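Local coordinates for protein amidase (Bacillus anthracis, PDB 5EWQ) that probably hydrolyses carboxylic acid amides to the free acid and ammonia, as expected of an enzyme of the amidase signature family, at residues L318-Q323 / T347-L352; K313-L318 / A447-N452; E466-A471 / G481-G486; E435-L440 / A462-L467. One frame throughout, in Å; residues are numbered along the deposited sequence.

Interaction 1. Residues L318-Q323 / T347-L352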
loop_
_atom_site.group_PDB
_atom_site.type_symbol
_atom_site.label_atom_id
_atom_site.label_comp_id
_atom_site.label_asym_id
_atom_site.label_seq_id
_atom_site.Cartn_x
_atom_site.Cartn_y
_atom_site.Cartn_z
ATOM N N LEU A 318 3.584 -17.148 -14.130
ATOM C CA LEU A 318 2.326 -17.636 -13.577
ATOM C C LEU A 318 1.162 -17.279 -14.493
ATOM O O LEU A 318 -0.001 -17.340 -14.092
ATOM C CB LEU A 318 2.095 -17.065 -12.177
ATOM C CG LEU A 318 3.184 -17.370 -11.149
ATOM C CD1 LEU A 318 2.791 -16.854 -9.773
ATOM C CD2 LEU A 318 3.471 -18.862 -11.109
ATOM N N PHE A 319 1.486 -16.902 -15.725
ATOM C CA PHE A 319 0.473 -16.552 -16.713
ATOM C C PHE A 319 0.854 -17.079 -18.090
ATOM O O PHE A 319 2.032 -17.282 -18.383
ATOM C CB PHE A 319 0.269 -15.034 -16.766
ATOM C CG PHE A 319 1.480 -14.271 -17.234
ATOM C CD1 PHE A 319 2.442 -13.851 -16.330
ATOM C CD2 PHE A 319 1.650 -13.965 -18.575
ATOM C CE1 PHE A 319 3.553 -13.146 -16.756
ATOM C CE2 PHE A 319 2.759 -13.263 -19.007
ATOM C CZ PHE A 319 3.712 -12.853 -18.096
ATOM N N SER A 320 -0.150 -17.296 -18.934
ATOM C CA SER A 320 0.080 -17.749 -20.300
ATOM C C SER A 320 -0.461 -16.733 -21.300
ATOM O O SER A 320 -1.621 -16.331 -21.223
ATOM C CB SER A 320 -0.561 -19.118 -20.529
ATOM O OG SER A 320 -1.932 -19.103 -20.169
ATOM N N VAL A 321 0.391 -16.323 -22.235
ATOM C CA VAL A 321 0.031 -15.306 -23.219
ATOM C C VAL A 321 -1.050 -15.800 -24.176
ATOM O O VAL A 321 -1.967 -15.058 -24.527
ATOM C CB VAL A 321 1.265 -14.861 -24.032
ATOM C CG1 VAL A 321 0.883 -13.787 -25.042
ATOM C CG2 VAL A 321 2.355 -14.357 -23.104
ATOM N N ASP A 322 -0.942 -17.059 -24.587
ATOM C CA ASP A 322 -1.870 -17.637 -25.552
ATOM C C ASP A 322 -3.290 -17.739 -25.000
ATOM O O ASP A 322 -4.262 -17.527 -25.726
ATOM C CB ASP A 322 -1.385 -19.022 -25.991
ATOM N N GLN A 323 -3.405 -18.059 -23.716
ATOM C CA GLN A 323 -4.709 -18.233 -23.086
ATOM C C GLN A 323 -5.279 -16.892 -22.626
ATOM O O GLN A 323 -6.417 -16.814 -22.163
ATOM C CB GLN A 323 -4.604 -19.201 -21.904
ATOM C CG GLN A 323 -5.919 -19.844 -21.494
ATOM C CD GLN A 323 -5.762 -20.785 -20.316
ATOM O OE1 GLN A 323 -4.790 -20.702 -19.565
ATOM N NE2 GLN A 323 -6.718 -21.692 -20.151
ATOM N N THR A 347 10.460 -19.760 -17.336
ATOM C CA THR A 347 9.956 -21.124 -17.193
ATOM C C THR A 347 8.498 -21.274 -17.638
ATOM O O THR A 347 7.578 -20.918 -16.896
ATOM C CB THR A 347 10.083 -21.608 -15.733
ATOM O OG1 THR A 347 11.461 -21.576 -15.336
ATOM C CG2 THR A 347 9.547 -23.025 -15.588
ATOM N N ASP A 348 8.321 -21.791 -18.856
ATOM C CA ASP A 348 7.023 -22.167 -19.441
ATOM C C ASP A 348 5.796 -21.423 -18.908
ATOM O O ASP A 348 5.742 -20.196 -18.946
ATOM C CB ASP A 348 6.811 -23.678 -19.267
ATOM N N TYR A 349 4.819 -22.187 -18.427
ATOM C CA TYR A 349 3.602 -21.644 -17.834
ATOM C C TYR A 349 3.276 -22.434 -16.574
ATOM O O TYR A 349 2.683 -23.514 -16.634
ATOM C CB TYR A 349 2.442 -21.692 -18.835
ATOM C CG TYR A 349 1.047 -21.636 -18.239
ATOM C CD1 TYR A 349 0.690 -20.658 -17.316
ATOM C CD2 TYR A 349 0.081 -22.554 -18.629
ATOM C CE1 TYR A 349 -0.588 -20.614 -16.788
ATOM C CE2 TYR A 349 -1.193 -22.516 -18.109
ATOM C CZ TYR A 349 -1.521 -21.549 -17.189
ATOM O OH TYR A 349 -2.794 -21.516 -16.676
ATOM N N ILE A 350 3.684 -21.891 -15.431
ATOM C CA ILE A 350 3.489 -22.548 -14.146
ATOM C C ILE A 350 2.116 -22.222 -13.575
ATOM O O ILE A 350 1.815 -21.062 -13.302
ATOM C CB ILE A 350 4.570 -22.124 -13.127
ATOM C CG1 ILE A 350 5.965 -22.441 -13.664
ATOM C CG2 ILE A 350 4.327 -22.790 -11.774
ATOM C CD1 ILE A 350 7.066 -22.065 -12.716
ATOM N N GLN A 351 1.285 -23.245 -13.401
ATOM C CA GLN A 351 -0.037 -23.064 -12.813
ATOM C C GLN A 351 -0.056 -23.544 -11.365
ATOM O O GLN A 351 -0.072 -24.746 -11.097
ATOM C CB GLN A 351 -1.101 -23.799 -13.634
ATOM C CG GLN A 351 -2.513 -23.646 -13.088
ATOM C CD GLN A 351 -3.579 -23.950 -14.121
ATOM O OE1 GLN A 351 -3.287 -24.085 -15.309
ATOM N NE2 GLN A 351 -4.824 -24.054 -13.672
ATOM N N LEU A 352 -0.046 -22.591 -10.439
ATOM C CA LEU A 352 -0.060 -22.896 -9.013
ATOM C C LEU A 352 -1.374 -23.551 -8.609
ATOM O O LEU A 352 -2.429 -23.241 -9.163
ATOM C CB LEU A 352 0.172 -21.625 -8.193
ATOM C CG LEU A 352 1.599 -21.322 -7.727
ATOM C CD1 LEU A 352 2.611 -21.604 -8.821
ATOM C CD2 LEU A 352 1.708 -19.875 -7.267
#
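S320 lies over the ring of Y349: its CB sits 3.8 Å from the ring centroid, 12° off the normal, a CH-pi contact in which the small serine side chain brings its CB close over the ring centre. The OG of S320, set between its own backbone N and carbonyl carbon (chi1 53°), looks over the same ring toward its hydroxyl half. L318 O comes up at the edge of the ring, near its plane. Q323 reaches across with an extended chain to bring OE1 3.6 Å from Y349 OH, its amide plane nearly perpendicular to the ring. Y349 gets there because its CG stands anti to the backbone N (chi1 159°), which sends the ring across the loop 318-323.

A second, mainly apolar patch lies at L318. Its CD2 meets CD1 of L352 at 3.7 Å and CB of I350 at 4.0 Å, while L318 CA offers a CA-H...O contact to I350 O at 3.5 Å. Further out, Y439 packs on I350 and L352, and a backbone hydrogen bond ties I350 to L317. F319 turns its ring the other way, onto A332 and I335 of helix 329-341. Two loops leaving neighbouring parallel strands, 314-317 and 345-347, with that helix between them in sequence, are what a beta-alpha-beta crossover produces at the edge of an alpha/beta sheet.

Interaction 2. Residues K313-L318 / A447-N452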
loop_
_atom_site.group_PDB
_atom_site.type_symbol
_atom_site.label_atom_id
_atom_site.label_comp_id
_atom_site.label_asym_id
_atom_site.label_seq_id
_atom_site.Cartn_x
_atom_site.Cartn_y
_atom_site.Cartn_z
ATOM N N LYS A 313 18.874 -14.621 -13.863
ATOM C CA LYS A 313 17.758 -14.973 -12.990
ATOM C C LYS A 313 16.767 -15.899 -13.690
ATOM O O LYS A 313 16.516 -15.767 -14.887
ATOM C CB LYS A 313 17.041 -13.713 -12.504
ATOM C CG LYS A 313 17.919 -12.763 -11.707
ATOM C CD LYS A 313 18.444 -13.414 -10.437
ATOM C CE LYS A 313 19.251 -12.431 -9.602
ATOM N NZ LYS A 313 20.434 -11.911 -10.340
ATOM N N LYS A 314 16.206 -16.835 -12.930
ATOM C CA LYS A 314 15.234 -17.780 -13.466
ATOM C C LYS A 314 13.831 -17.460 -12.960
ATOM O O LYS A 314 13.442 -17.888 -11.874
ATOM C CB LYS A 314 15.612 -19.214 -13.087
ATOM C CG LYS A 314 17.074 -19.556 -13.321
ATOM C CD LYS A 314 17.376 -20.986 -12.903
ATOM C CE LYS A 314 18.871 -21.256 -12.896
ATOM N NZ LYS A 314 19.579 -20.401 -11.904
ATOM N N ILE A 315 13.077 -16.704 -13.750
ATOM C CA ILE A 315 11.733 -16.294 -13.356
ATOM C C ILE A 315 10.672 -17.239 -13.914
ATOM O O ILE A 315 10.597 -17.460 -15.121
ATOM C CB ILE A 315 11.413 -14.856 -13.819
ATOM C CG1 ILE A 315 12.291 -13.839 -13.086
ATOM C CG2 ILE A 315 9.949 -14.535 -13.579
ATOM C CD1 ILE A 315 13.600 -13.537 -13.779
ATOM N N GLY A 316 9.856 -17.794 -13.023
ATOM C CA GLY A 316 8.774 -18.675 -13.423
ATOM C C GLY A 316 7.482 -17.919 -13.655
ATOM O O GLY A 316 6.972 -17.250 -12.758
ATOM N N LEU A 317 6.949 -18.031 -14.867
ATOM C CA LEU A 317 5.733 -17.318 -15.239
ATOM C C LEU A 317 4.486 -17.973 -14.653
ATOM O O LEU A 317 4.347 -19.196 -14.673
ATOM C CB LEU A 317 5.606 -17.234 -16.763
ATOM C CG LEU A 317 6.300 -16.074 -17.482
ATOM C CD1 LEU A 317 7.810 -16.105 -17.293
ATOM C CD2 LEU A 317 5.946 -16.097 -18.958
ATOM N N LEU A 318 3.584 -17.148 -14.130
ATOM C CA LEU A 318 2.326 -17.636 -13.577
ATOM C C LEU A 318 1.162 -17.279 -14.493
ATOM O O LEU A 318 -0.001 -17.340 -14.092
ATOM C CB LEU A 318 2.095 -17.065 -12.177
ATOM C CG LEU A 318 3.184 -17.370 -11.149
ATOM C CD1 LEU A 318 2.791 -16.854 -9.773
ATOM C CD2 LEU A 318 3.471 -18.862 -11.109
ATOM N N ALA A 447 12.471 -16.179 -8.781
ATOM C CA ALA A 447 11.224 -15.467 -8.517
ATOM C C ALA A 447 10.096 -15.925 -9.433
ATOM O O ALA A 447 10.332 -16.562 -10.459
ATOM C CB ALA A 447 11.436 -13.966 -8.659
ATOM N N LEU A 448 8.867 -15.594 -9.049
ATOM C CA LEU A 448 7.685 -15.909 -9.844
ATOM C C LEU A 448 6.918 -14.634 -10.178
ATOM O O LEU A 448 6.635 -13.827 -9.294
ATOM C CB LEU A 448 6.777 -16.890 -9.099
ATOM C CG LEU A 448 6.858 -18.377 -9.454
ATOM C CD1 LEU A 448 8.293 -18.872 -9.451
ATOM C CD2 LEU A 448 6.012 -19.194 -8.489
ATOM N N VAL A 449 6.580 -14.454 -11.451
ATOM C CA VAL A 449 5.867 -13.255 -11.880
ATOM C C VAL A 449 4.420 -13.576 -12.262
ATOM O O VAL A 449 4.132 -14.631 -12.828
ATOM C CB VAL A 449 6.590 -12.566 -13.068
ATOM C CG1 VAL A 449 6.574 -13.453 -14.306
ATOM C CG2 VAL A 449 5.971 -11.206 -13.365
HETATM N N MSE A 450 3.510 -12.666 -11.929
HETATM C CA MSE A 450 2.094 -12.851 -12.221
HETATM C C MSE A 450 1.497 -11.592 -12.837
HETATM O O MSE A 450 2.106 -10.522 -12.796
HETATM C CB MSE A 450 1.327 -13.219 -10.950
HETATM C CG MSE A 450 0.841 -12.011 -10.164
HETATM SE SE MSE A 450 0.085 -12.463 -8.426
HETATM C CE MSE A 450 1.749 -12.681 -7.442
ATOM N N ILE A 451 0.305 -11.723 -13.409
ATOM C CA ILE A 451 -0.433 -10.571 -13.908
ATOM C C ILE A 451 -1.465 -10.129 -12.875
ATOM O O ILE A 451 -2.333 -10.911 -12.486
ATOM C CB ILE A 451 -1.139 -10.874 -15.242
ATOM C CG1 ILE A 451 -0.109 -11.186 -16.330
ATOM C CG2 ILE A 451 -2.013 -9.704 -15.662
ATOM C CD1 ILE A 451 -0.717 -11.421 -17.695
ATOM N N ASN A 452 -1.358 -8.876 -12.438
ATOM C CA ASN A 452 -2.229 -8.322 -11.403
ATOM C C ASN A 452 -2.215 -9.159 -10.124
ATOM O O ASN A 452 -1.150 -9.482 -9.600
ATOM C CB ASN A 452 -3.661 -8.180 -11.924
ATOM C CG ASN A 452 -3.763 -7.219 -13.093
ATOM O OD1 ASN A 452 -2.936 -6.320 -13.245
ATOM N ND2 ASN A 452 -4.781 -7.404 -13.925
#
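Strands 314-317 and 447-451 run parallel, pairing I315 with A447, G316 with L448 and L317 with V449, with their short axes 37° apart. G316 supplies both halves of the early ladder: its N gives a hydrogen bond to A447 O at 2.9 Å, and its O takes one from V449 N at 3.1 Å. L318 N then continues the ladder to V449 O at 2.9 Å.

I315, L317, A447 and V449 share one face, where V449 bridges the two residues of the other strand. Its CG1, held between the backbone N and carbonyl carbon (chi1 65°), touches I315 CG2 at 3.6 Å and L317 CG at 4.1 Å. On the other face, glycine suits position 316 because L448 CD1 lies 4.0 Å from G316 CA, on the side where a CB would crowd it. L318 crosses L448 at about a right angle, CD2 to CD2 3.7 Å, and its CD1 rests near CB of the selenomethionine M450.

R336 of helix 329-341 touches L317, and A332 touches I451; I497 of helix 491-503 packs on A447. Strand 479-485 adjoins the other edge of 447-451, where F484 meets V449.

Interaction 3. Residues E466-A471 / G481-G486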
loop_
_atom_site.group_PDB
_atom_site.type_symbol
_atom_site.label_atom_id
_atom_site.label_comp_id
_atom_site.label_asym_id
_atom_site.label_seq_id
_atom_site.Cartn_x
_atom_site.Cartn_y
_atom_site.Cartn_z
ATOM N N GLU A 466 6.106 -10.050 -1.944
ATOM C CA GLU A 466 5.513 -9.769 -3.246
ATOM C C GLU A 466 5.885 -8.368 -3.710
ATOM O O GLU A 466 5.852 -7.423 -2.925
ATOM C CB GLU A 466 3.991 -9.907 -3.186
ATOM C CG GLU A 466 3.496 -11.249 -2.680
ATOM C CD GLU A 466 2.040 -11.199 -2.267
ATOM O OE1 GLU A 466 1.461 -10.092 -2.274
ATOM O OE2 GLU A 466 1.477 -12.262 -1.933
ATOM N N LEU A 467 6.233 -8.231 -4.986
ATOM C CA LEU A 467 6.606 -6.929 -5.531
ATOM C C LEU A 467 5.868 -6.625 -6.832
ATOM O O LEU A 467 6.044 -7.318 -7.834
ATOM C CB LEU A 467 8.117 -6.858 -5.761
ATOM C CG LEU A 467 8.649 -5.515 -6.265
ATOM C CD1 LEU A 467 8.346 -4.412 -5.264
ATOM C CD2 LEU A 467 10.140 -5.595 -6.546
ATOM N N ALA A 468 5.050 -5.577 -6.810
ATOM C CA ALA A 468 4.279 -5.177 -7.983
ATOM C C ALA A 468 5.009 -4.112 -8.794
ATOM O O ALA A 468 5.451 -3.100 -8.253
ATOM C CB ALA A 468 2.910 -4.672 -7.562
ATOM N N VAL A 469 5.135 -4.348 -10.097
ATOM C CA VAL A 469 5.802 -3.414 -11.000
ATOM C C VAL A 469 4.933 -3.168 -12.232
ATOM O O VAL A 469 4.450 -4.120 -12.845
ATOM C CB VAL A 469 7.190 -3.942 -11.439
ATOM C CG1 VAL A 469 7.853 -2.979 -12.412
ATOM C CG2 VAL A 469 8.085 -4.177 -10.230
ATOM N N PRO A 470 4.720 -1.888 -12.587
ATOM C CA PRO A 470 3.916 -1.499 -13.753
ATOM C C PRO A 470 4.319 -2.235 -15.031
ATOM O O PRO A 470 5.446 -2.084 -15.503
ATOM C CB PRO A 470 4.196 0.001 -13.882
ATOM C CG PRO A 470 4.486 0.436 -12.491
ATOM C CD PRO A 470 5.204 -0.714 -11.839
ATOM N N ALA A 471 3.398 -3.022 -15.578
ATOM C CA ALA A 471 3.690 -3.841 -16.749
ATOM C C ALA A 471 3.132 -3.233 -18.032
ATOM O O ALA A 471 3.378 -3.744 -19.124
ATOM C CB ALA A 471 3.143 -5.246 -16.553
ATOM N N GLY A 481 -0.336 -4.519 -14.039
ATOM C CA GLY A 481 0.949 -4.638 -13.379
ATOM C C GLY A 481 1.480 -6.057 -13.350
ATOM O O GLY A 481 0.729 -7.021 -13.495
ATOM N N ALA A 482 2.791 -6.179 -13.168
ATOM C CA ALA A 482 3.431 -7.478 -13.023
ATOM C C ALA A 482 3.932 -7.647 -11.595
ATOM O O ALA A 482 4.864 -6.965 -11.171
ATOM C CB ALA A 482 4.572 -7.628 -14.013
ATOM N N VAL A 483 3.305 -8.554 -10.853
ATOM C CA VAL A 483 3.660 -8.769 -9.455
ATOM C C VAL A 483 4.602 -9.957 -9.296
ATOM O O VAL A 483 4.292 -11.070 -9.718
ATOM C CB VAL A 483 2.410 -8.993 -8.586
ATOM C CG1 VAL A 483 2.805 -9.178 -7.130
ATOM C CG2 VAL A 483 1.449 -7.826 -8.737
ATOM N N PHE A 484 5.754 -9.708 -8.678
ATOM C CA PHE A 484 6.779 -10.733 -8.516
ATOM C C PHE A 484 6.724 -11.390 -7.139
ATOM O O PHE A 484 6.624 -10.708 -6.121
ATOM C CB PHE A 484 8.170 -10.135 -8.742
ATOM C CG PHE A 484 8.406 -9.659 -10.147
ATOM C CD1 PHE A 484 8.012 -8.391 -10.539
ATOM C CD2 PHE A 484 9.029 -10.478 -11.075
ATOM C CE1 PHE A 484 8.229 -7.950 -11.831
ATOM C CE2 PHE A 484 9.249 -10.043 -12.368
ATOM C CZ PHE A 484 8.848 -8.777 -12.746
ATOM N N VAL A 485 6.792 -12.718 -7.117
ATOM C CA VAL A 485 6.870 -13.461 -5.865
ATOM C C VAL A 485 8.307 -13.876 -5.581
ATOM O O VAL A 485 8.901 -14.645 -6.336
ATOM C CB VAL A 485 5.981 -14.719 -5.882
ATOM C CG1 VAL A 485 6.247 -15.574 -4.653
ATOM C CG2 VAL A 485 4.520 -14.332 -5.957
ATOM N N GLY A 486 8.863 -13.364 -4.489
ATOM C CA GLY A 486 10.220 -13.698 -4.102
ATOM C C GLY A 486 10.259 -14.784 -3.047
ATOM O O GLY A 486 9.221 -15.197 -2.532
#
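E466-A471 and G481-G486 are the two arms of an antiparallel beta hairpin within the large mixed sheet of the amidase. Its backbone ladder has two hydrogen-bonded pairs. L467 and F484 exchange bonds in both directions, L467 N reaching F484 O at 2.8 Å. V469 and A482 do the same, with V469 N 2.8 Å from A482 O. P470 faces G481 in a non-hydrogen-bonded pair, a place where the missing N-H of proline costs this ladder nothing. CA-H...O contacts from E466 CA to F484 O and from V483 CA to L467 O fill in between.

Among apolar side chains, A468 and V483 make a small contact on the face they share with E466 and V485: A468 CB touches V483 CG2 at 3.7 Å, and the alanine suits a spot that A233 and V230 of helix 230-235 also cover. Opposite lie L467, V469, A482 and F484, packed against helix 491-503, whose Y501 meets the F484 ring edge-to-face. Beside Y501, A471 CB meets A482 CB at 3.8 Å.

The aromatic contact depends on the F484 torsion. With CG anti to the carbonyl carbon (chi1 -65°), the ring swings back over the hairpin: CE1 lies 4.1 Å from V469 CG2, and L467 O lies at the ring edge, in its plane, 3.5 Å from F484 CD1.

Interaction 4. Residues E435-L440 / A462-L467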
loop_
_atom_site.group_PDB
_atom_site.type_symbol
_atom_site.label_atom_id
_atom_site.label_comp_id
_atom_site.label_asym_id
_atom_site.label_seq_id
_atom_site.Cartn_x
_atom_site.Cartn_y
_atom_site.Cartn_z
ATOM N N GLU A 435 4.108 -25.479 -1.838
ATOM C CA GLU A 435 3.740 -25.215 -3.223
ATOM C C GLU A 435 4.686 -24.203 -3.861
ATOM O O GLU A 435 5.066 -24.338 -5.024
ATOM C CB GLU A 435 2.297 -24.712 -3.308
ATOM C CG GLU A 435 1.825 -24.400 -4.720
ATOM C CD GLU A 435 1.777 -25.629 -5.607
ATOM O OE1 GLU A 435 0.716 -26.285 -5.658
ATOM O OE2 GLU A 435 2.798 -25.938 -6.258
ATOM N N LEU A 436 5.065 -23.190 -3.088
ATOM C CA LEU A 436 5.973 -22.155 -3.568
ATOM C C LEU A 436 7.395 -22.685 -3.709
ATOM O O LEU A 436 8.034 -22.503 -4.744
ATOM C CB LEU A 436 5.951 -20.946 -2.630
ATOM C CG LEU A 436 5.024 -19.789 -3.014
ATOM C CD1 LEU A 436 3.618 -20.284 -3.311
ATOM C CD2 LEU A 436 5.000 -18.739 -1.915
ATOM N N ASN A 437 7.883 -23.351 -2.666
ATOM C CA ASN A 437 9.233 -23.909 -2.671
ATOM C C ASN A 437 9.418 -24.983 -3.735
ATOM O O ASN A 437 10.545 -25.284 -4.132
ATOM C CB ASN A 437 9.577 -24.481 -1.296
ATOM C CG ASN A 437 9.712 -23.409 -0.236
ATOM O OD1 ASN A 437 10.142 -22.290 -0.520
ATOM N ND2 ASN A 437 9.343 -23.744 0.995
ATOM N N LYS A 438 8.309 -25.559 -4.189
ATOM C CA LYS A 438 8.332 -26.563 -5.247
ATOM C C LYS A 438 8.948 -25.996 -6.521
ATOM O O LYS A 438 9.605 -26.711 -7.279
ATOM C CB LYS A 438 6.915 -27.076 -5.526
ATOM C CG LYS A 438 6.826 -28.102 -6.644
ATOM C CD LYS A 438 5.382 -28.471 -6.941
ATOM C CE LYS A 438 5.290 -29.443 -8.106
ATOM N NZ LYS A 438 3.877 -29.787 -8.431
ATOM N N TYR A 439 8.740 -24.704 -6.747
ATOM C CA TYR A 439 9.281 -24.038 -7.923
ATOM C C TYR A 439 10.455 -23.132 -7.563
ATOM O O TYR A 439 11.454 -23.089 -8.278
ATOM C CB TYR A 439 8.188 -23.230 -8.628
ATOM C CG TYR A 439 6.969 -24.047 -8.991
ATOM C CD1 TYR A 439 6.984 -24.905 -10.083
ATOM C CD2 TYR A 439 5.802 -23.962 -8.242
ATOM C CE1 TYR A 439 5.873 -25.655 -10.419
ATOM C CE2 TYR A 439 4.686 -24.707 -8.570
ATOM C CZ TYR A 439 4.727 -25.552 -9.659
ATOM O OH TYR A 439 3.617 -26.296 -9.990
ATOM N N LEU A 440 10.332 -22.420 -6.447
ATOM C CA LEU A 440 11.352 -21.460 -6.032
ATOM C C LEU A 440 12.644 -22.133 -5.571
ATOM O O LEU A 440 13.710 -21.901 -6.143
ATOM C CB LEU A 440 10.816 -20.559 -4.915
ATOM C CG LEU A 440 10.046 -19.298 -5.323
ATOM C CD1 LEU A 440 8.696 -19.636 -5.933
ATOM C CD2 LEU A 440 9.876 -18.367 -4.134
ATOM N N ALA A 462 1.841 -18.062 2.987
ATOM C CA ALA A 462 3.172 -18.607 3.223
ATOM C C ALA A 462 4.124 -17.551 3.781
ATOM O O ALA A 462 5.167 -17.881 4.346
ATOM C CB ALA A 462 3.731 -19.199 1.939
ATOM N N GLY A 463 3.761 -16.283 3.621
ATOM C CA GLY A 463 4.555 -15.192 4.155
ATOM C C GLY A 463 5.656 -14.731 3.220
ATOM O O GLY A 463 6.523 -13.947 3.607
ATOM N N TYR A 464 5.622 -15.219 1.985
ATOM C CA TYR A 464 6.617 -14.849 0.985
ATOM C C TYR A 464 6.370 -13.437 0.464
ATOM O O TYR A 464 5.221 -13.012 0.335
ATOM C CB TYR A 464 6.611 -15.854 -0.170
ATOM C CG TYR A 464 7.351 -17.137 0.139
ATOM C CD1 TYR A 464 6.908 -17.994 1.135
ATOM C CD2 TYR A 464 8.489 -17.492 -0.571
ATOM C CE1 TYR A 464 7.581 -19.167 1.421
ATOM C CE2 TYR A 464 9.169 -18.661 -0.295
ATOM C CZ TYR A 464 8.710 -19.496 0.702
ATOM O OH TYR A 464 9.383 -20.661 0.981
ATOM N N PRO A 465 7.453 -12.702 0.168
ATOM C CA PRO A 465 7.351 -11.310 -0.283
ATOM C C PRO A 465 6.782 -11.167 -1.694
ATOM O O PRO A 465 6.956 -12.055 -2.528
ATOM C CB PRO A 465 8.800 -10.821 -0.233
ATOM C CG PRO A 465 9.612 -12.051 -0.422
ATOM C CD PRO A 465 8.855 -13.139 0.284
ATOM N N GLU A 466 6.106 -10.050 -1.944
ATOM C CA GLU A 466 5.513 -9.769 -3.246
ATOM C C GLU A 466 5.885 -8.368 -3.710
ATOM O O GLU A 466 5.852 -7.423 -2.925
ATOM C CB GLU A 466 3.991 -9.907 -3.186
ATOM C CG GLU A 466 3.496 -11.249 -2.680
ATOM C CD GLU A 466 2.040 -11.199 -2.267
ATOM O OE1 GLU A 466 1.461 -10.092 -2.274
ATOM O OE2 GLU A 466 1.477 -12.262 -1.933
ATOM N N LEU A 467 6.233 -8.231 -4.986
ATOM C CA LEU A 467 6.606 -6.929 -5.531
ATOM C C LEU A 467 5.868 -6.625 -6.832
ATOM O O LEU A 467 6.044 -7.318 -7.834
ATOM C CB LEU A 467 8.117 -6.858 -5.761
ATOM C CG LEU A 467 8.649 -5.515 -6.265
ATOM C CD1 LEU A 467 8.346 -4.412 -5.264
ATOM C CD2 LEU A 467 10.140 -5.595 -6.546
#
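L436 and L440 each bring one methyl to the same side of the Y464 ring. CD2 of L436 stands over the face in a CH-pi contact, 3.9 Å from the centroid and 26° off the normal, displaced toward the rim so that Y464 CG is its nearest ring atom at 3.5 Å. CD2 of L440 comes obliquely, 3.9 Å from Y464 CE2. Y464 places CG anti to its carbonyl carbon (chi1 -79°), which directs the ring toward these leucines. The same CD2 of L436 also lies 4.1 Å from A462 CB, where a small residue fits.

Tyrosine also suits a site where a long ring must carry a hydroxyl to a polar neighbour. Y464 OH probably hydrogen-bonds to N437 OD1; the modelled 2.3 Å is doubtfully short at this resolution. N437 holds CG anti to its carbonyl carbon, which sets the amide at the ring's hydroxyl, its plane turned 60° from the ring. G463, with positive phi, makes the turn after helix 457-462 that presents Y464; a side chain there would collide with the preceding carbonyl O.

L436, near the end of helix 418-437, also packs on L458 of helix 457-462. Just beyond Y464, P465 rests on E491 and L494 of helix 491-503, and E466 enters the sheet beside R242 of strand 239-242.

In the fold
From the N-terminal side, interaction 2 opens first, at 313-318, and shares L318 with interaction 1. Interaction 1 closes at 347-352, well before interaction 2 closes at 447-452, so the short crossover loop sits within the long one. Interaction 4 opens at 435-440 before that closure and ends at 462-467 after it, so the two cross, and L440 also packs on L448. Interaction 3 begins where interaction 4 finishes, sharing E466 and L467, and closes at 481-486. Probable backbone hydrogen bonds from L448 and M450 to strand 479-485 join interactions 2 and 3, while interactions 1 and 4 also touch. Together they tie helix 418-437 and the loop edge to the hairpin 466-485.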